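Side-chain contacts in NAD(FAD)-dependent dehydrogenase, NirB-family (N-terminal domain) (Clostridium acetobutylicum, PDB 3KLJ), which catalyses the NADH-dependent reduction of rubredoxin through a bound FAD, passing electrons on to the dioxygen-scavenging system of an obligate anaerobe: residues 232-235 with 236-239; 252-255 with 256-260. All blocks are in the same frame, centred on the assembly; numbering follows the deposited sequence. Where two conformers were deposited one is given.

Overall arrangement
Both contacts are local turns in the FAD-binding domain of this flavoprotein of the glutathione reductase (GR) fold, and they follow one another along the chain. Contact 1 lies in the loop between strands 229-231 and 247-249, where its first half reaches the adenine end of FAD. Contact 2 comes next, in the loop from strand 247-249 to strand 260-262, the strand at one border of the parallel sheet that also holds strands 12-15 and 107-110. Their centres are about 15 Å apart and their nearest atoms about 6 Å, without touching. The chain thus passes beside the cofactor first and then turns at the surface before entering the parallel sheet of the same domain through strand 260-262.

Contact 1 of 2, residues 232-235 with 236-239; sequences NLDF and IKDT. With FAD (flavin-adenine dinucleotide), chain B.
Ile236 packs against the residues just before it: its CG2 lies 3.8 Å from Phe235 CE2, and its CG1 meets Leu233 O at 3.2 Å. The CG1 branch sits between backbone N and carbonyl carbon (chi1 76°), which sets it just beyond the oxygen of Leu233. Branched and apolar, Ile236 suits a buried place that also borders Ile247 of strand 247-249. Phe235 serves the cofactor as well, its CD1 being 3.6 Å from FAD N6A, the exocyclic amine of adenine; nearby, Asn232 ND2 approaches FAD C8A at 3.7 Å. These two residues belong to the FAD pocket of the GR-type flavoprotein fold, in which the dinucleotide lies along a Rossmann-like domain. Phe235 sits in a short 3-10 turn: Ile236 N bonds Leu233 O and Lys237 N bonds Asp234 O, each spanning three residues. On the exposed side Lys237 NZ forms a salt bridge with Asp234 OD2 (3.1 Å) from above the carboxylate plane; since Asp234 has a second conformer, this pairing may be only partly occupied. The lysine chain bends at chi3 and chi4 to bring its ammonium back over the turn. Beyond it, a type I turn runs from Ile236 to Thr239, and Ile236 O accepts both Thr239 N (2.8 Å) and Thr239 OG1 (2.8 Å), the hydroxyl lying in the carbonyl plane on a lone pair. Thr239 OG1 is also hydrogen-bonded to Ile241 N.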
# COMPACT_ATOMS: atom_id res chain seq x y z
N ASN A 232 7.37 1.01 -8.57
CA ASN A 232 8.03 0.16 -9.55
C ASN A 232 8.16 0.95 -10.85
O ASN A 232 7.20 1.04 -11.62
CB ASN A 232 7.19 -1.11 -9.72
CG ASN A 232 7.91 -2.22 -10.47
OD1 ASN A 232 8.99 -2.03 -11.03
ND2 ASN A 232 7.30 -3.40 -10.47
N LEU A 233 9.34 1.52 -11.09
CA LEU A 233 9.52 2.48 -12.19
C LEU A 233 10.87 2.42 -12.94
O LEU A 233 11.24 3.39 -13.61
CB LEU A 233 9.26 3.91 -11.68
CG LEU A 233 9.96 4.35 -10.37
CD1 LEU A 233 11.50 4.33 -10.50
CD2 LEU A 233 9.49 5.73 -9.90
N ASP A 234 11.59 1.30 -12.86
CA ASP A 234 12.89 1.15 -13.52
C ASP A 234 12.83 1.43 -15.02
O ASP A 234 13.79 1.93 -15.60
CB ASP A 234 13.49 -0.23 -13.27
CG ASP A 234 14.97 -0.29 -13.61
OD1 ASP A 234 15.73 0.53 -13.07
OD2 ASP A 234 15.38 -1.16 -14.41
N PHE A 235 11.70 1.10 -15.65
CA PHE A 235 11.51 1.30 -17.10
C PHE A 235 11.52 2.78 -17.56
O PHE A 235 11.53 3.04 -18.76
CB PHE A 235 10.23 0.61 -17.59
CG PHE A 235 9.00 1.03 -16.84
CD1 PHE A 235 8.58 0.33 -15.73
CD2 PHE A 235 8.27 2.15 -17.25
CE1 PHE A 235 7.45 0.74 -15.01
CE2 PHE A 235 7.14 2.56 -16.55
CZ PHE A 235 6.73 1.85 -15.44
N ILE A 236 11.51 3.74 -16.63
CA ILE A 236 11.61 5.16 -17.02
C ILE A 236 13.05 5.67 -17.08
O ILE A 236 13.28 6.80 -17.52
CB ILE A 236 10.75 6.13 -16.11
CG1 ILE A 236 11.43 6.36 -14.75
CG2 ILE A 236 9.31 5.65 -16.00
CD1 ILE A 236 10.90 7.57 -13.96
N LYS A 237 14.00 4.84 -16.65
CA LYS A 237 15.41 5.24 -16.41
C LYS A 237 16.12 6.07 -17.49
O LYS A 237 16.98 6.90 -17.18
CB LYS A 237 16.28 4.02 -16.05
CG LYS A 237 16.43 3.00 -17.18
CD LYS A 237 17.70 2.15 -17.03
CE LYS A 237 17.43 0.84 -16.31
NZ LYS A 237 16.50 -0.05 -17.08
N ASP A 238 15.77 5.82 -18.75
CA ASP A 238 16.44 6.52 -19.86
C ASP A 238 15.70 7.79 -20.29
O ASP A 238 16.21 8.56 -21.10
CB ASP A 238 16.65 5.58 -21.05
CG ASP A 238 17.84 4.65 -20.85
OD1 ASP A 238 18.56 4.81 -19.84
OD2 ASP A 238 18.04 3.77 -21.70
N THR A 239 14.52 8.03 -19.72
CA THR A 239 13.70 9.16 -20.12
C THR A 239 13.90 10.36 -19.20
O THR A 239 14.59 10.27 -18.19
CB THR A 239 12.21 8.78 -20.13
OG1 THR A 239 11.71 8.81 -18.78
CG2 THR A 239 12.01 7.38 -20.72
PA FAD B . -0.53 -2.47 -8.36
O1A FAD B . 0.83 -2.89 -7.87
O2A FAD B . -1.66 -3.07 -7.56
O5B FAD B . -0.68 -2.86 -9.90
C5B FAD B . 0.34 -2.54 -10.84
C4B FAD B . 0.42 -3.65 -11.89
O4B FAD B . 1.35 -3.28 -12.90
C3B FAD B . 0.92 -4.96 -11.28
O3B FAD B . 0.04 -6.01 -11.64
C2B FAD B . 2.30 -5.16 -11.88
O2B FAD B . 2.58 -6.52 -12.14
C1B FAD B . 2.21 -4.37 -13.18
N9A FAD B . 3.52 -3.91 -13.67
C8A FAD B . 4.60 -3.50 -12.93
N7A FAD B . 5.60 -3.15 -13.78
C5A FAD B . 5.17 -3.32 -15.05
C6A FAD B . 5.79 -3.12 -16.28
N6A FAD B . 7.11 -2.94 -16.35
N1A FAD B . 5.08 -3.39 -17.44
C2A FAD B . 3.78 -3.86 -17.38
N3A FAD B . 3.18 -4.07 -16.15
C4A FAD B . 3.86 -3.79 -15.00
N1 FAD B . -3.96 -0.59 0.46
C2 FAD B . -4.91 -0.01 1.28
O2 FAD B . -5.30 1.12 1.04
N3 FAD B . -5.44 -0.71 2.35
C4 FAD B . -5.01 -1.99 2.61
O4 FAD B . -5.50 -2.57 3.59
C4X FAD B . -4.04 -2.58 1.80
N5 FAD B . -3.60 -3.88 2.04
C5X FAD B . -2.65 -4.46 1.22
C6 FAD B . -2.20 -5.76 1.48
C7 FAD B . -1.24 -6.35 0.63
C7M FAD B . -0.76 -7.74 0.90
C8 FAD B . -0.73 -5.62 -0.44
C8M FAD B . 0.31 -6.22 -1.36
C9 FAD B . -1.17 -4.33 -0.68
C9A FAD B . -2.13 -3.74 0.14
N10 FAD B . -2.58 -2.45 -0.11
C10 FAD B . -3.53 -1.87 0.71
C1' FAD B . -2.01 -1.67 -1.25
C2' FAD B . -2.90 -1.69 -2.48
O2' FAD B . -2.96 -3.02 -2.96
C3' FAD B . -2.26 -0.78 -3.50
O3' FAD B . -2.31 0.56 -3.05
C4' FAD B . -2.94 -0.84 -4.86
O4' FAD B . -2.95 -2.18 -5.35
C5' FAD B . -2.14 0.02 -5.84
O5' FAD B . -2.67 -0.21 -7.12
P FAD B . -1.79 0.12 -8.40
O1P FAD B . -2.61 -0.16 -9.64
O2P FAD B . -1.23 1.52 -8.33
O3P FAD B . -0.51 -0.86 -8.31

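Contact 2 of 2, residues 252-255 with 256-260; sequences HMET and SIKDI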
# COMPACT_ATOMS: atom_id res chain seq x y z
N HIS A 252 -3.76 16.85 -12.54
CA HIS A 252 -4.32 16.16 -13.71
C HIS A 252 -3.73 14.77 -13.94
O HIS A 252 -4.04 14.11 -14.93
CB HIS A 252 -4.11 17.01 -14.97
CG HIS A 252 -4.67 18.39 -14.85
ND1 HIS A 252 -6.02 18.63 -14.68
CD2 HIS A 252 -4.07 19.60 -14.87
CE1 HIS A 252 -6.22 19.93 -14.61
NE2 HIS A 252 -5.06 20.54 -14.71
N MET A 253 -2.86 14.34 -13.03
CA MET A 253 -2.07 13.10 -13.16
C MET A 253 -1.06 13.11 -14.33
O MET A 253 -0.60 12.06 -14.77
CB MET A 253 -2.96 11.85 -13.17
CG MET A 253 -3.64 11.55 -11.83
SD MET A 253 -2.44 11.33 -10.51
CE MET A 253 -2.76 12.74 -9.42
N GLU A 254 -0.71 14.30 -14.81
CA GLU A 254 0.28 14.47 -15.88
C GLU A 254 1.70 14.44 -15.33
O GLU A 254 1.98 15.08 -14.32
CB GLU A 254 0.06 15.80 -16.58
CG GLU A 254 -1.29 15.93 -17.25
CD GLU A 254 -1.55 17.31 -17.80
OE1 GLU A 254 -1.26 18.32 -17.10
OE2 GLU A 254 -2.06 17.40 -18.93
N THR A 255 2.59 13.70 -16.00
CA THR A 255 4.00 13.65 -15.62
C THR A 255 4.73 14.88 -16.20
O THR A 255 4.10 15.77 -16.77
CB THR A 255 4.69 12.36 -16.15
OG1 THR A 255 4.89 12.49 -17.57
CG2 THR A 255 3.86 11.11 -15.85
N SER A 256 6.05 14.89 -16.03
CA SER A 256 6.96 15.89 -16.61
C SER A 256 6.89 15.97 -18.12
O SER A 256 7.30 16.96 -18.72
CB SER A 256 8.40 15.51 -16.26
OG SER A 256 8.87 16.30 -15.21
N ILE A 257 6.44 14.88 -18.74
CA ILE A 257 6.50 14.74 -20.20
C ILE A 257 5.11 14.74 -20.80
O ILE A 257 4.23 14.01 -20.34
CB ILE A 257 7.24 13.43 -20.60
CG1 ILE A 257 8.68 13.41 -20.05
CG2 ILE A 257 7.20 13.19 -22.12
CD1 ILE A 257 9.59 14.56 -20.54
N LYS A 258 4.93 15.54 -21.84
CA LYS A 258 3.65 15.66 -22.52
C LYS A 258 3.09 14.29 -22.90
O LYS A 258 3.82 13.41 -23.36
CB LYS A 258 3.77 16.56 -23.76
CG LYS A 258 2.43 17.12 -24.27
CD LYS A 258 1.82 18.09 -23.25
CE LYS A 258 0.33 18.34 -23.49
NZ LYS A 258 -0.36 18.63 -22.19
N ASP A 259 1.78 14.12 -22.67
CA ASP A 259 1.02 12.95 -23.14
C ASP A 259 1.36 11.67 -22.40
O ASP A 259 0.84 10.58 -22.73
CB ASP A 259 1.17 12.78 -24.65
CG ASP A 259 0.43 13.85 -25.44
OD1 ASP A 259 0.84 14.11 -26.58
OD2 ASP A 259 -0.56 14.41 -24.93
N ILE A 260 2.19 11.80 -21.36
CA ILE A 260 2.42 10.71 -20.41
C ILE A 260 1.86 11.04 -19.03
O ILE A 260 2.18 12.08 -18.44
CB ILE A 260 3.91 10.37 -20.28
CG1 ILE A 260 4.51 10.02 -21.65
CG2 ILE A 260 4.09 9.22 -19.25
CD1 ILE A 260 5.97 9.57 -21.60
O HOH W 1 2.06 15.25 -19.11
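Thr255 does most of the work here, gripping Ile260 O with two of its own atoms. Its backbone N reaches that oxygen at 3.0 Å in the carbonyl plane, and its hydroxyl OG1 donates to it at 2.9 Å from above the plane. The same OG1 accepts Ile257 N (3.1 Å), so a residue with a short-armed hydroxyl suits this place: a hydroxyl can both give and take, and with OG1 between backbone N and carbonyl carbon (chi1 73°) it faces both partners. Ile260 adds an apolar side, its CG2 lying 3.9 Å from Thr255 CG2. Ser256, small and exposed, is the middle residue of the turn from Thr255 to Ile257. A water hydrogen-bonds Thr255 O (3.1 Å) and Ile257 O (2.8 Å), though other acceptors compete for its protons. At the surface, Glu254 and Lys258 run side by side, but their salt bridge is long (OE2 to NZ 3.9 Å). Asp259 takes the positive phi (72°) that the third position of a type II turn demands. An ST turn at Thr255 thus leads into the type II turn of residues 257-260, which delivers the chain to strand 260-262 of the FAD-binding domain's parallel sheet.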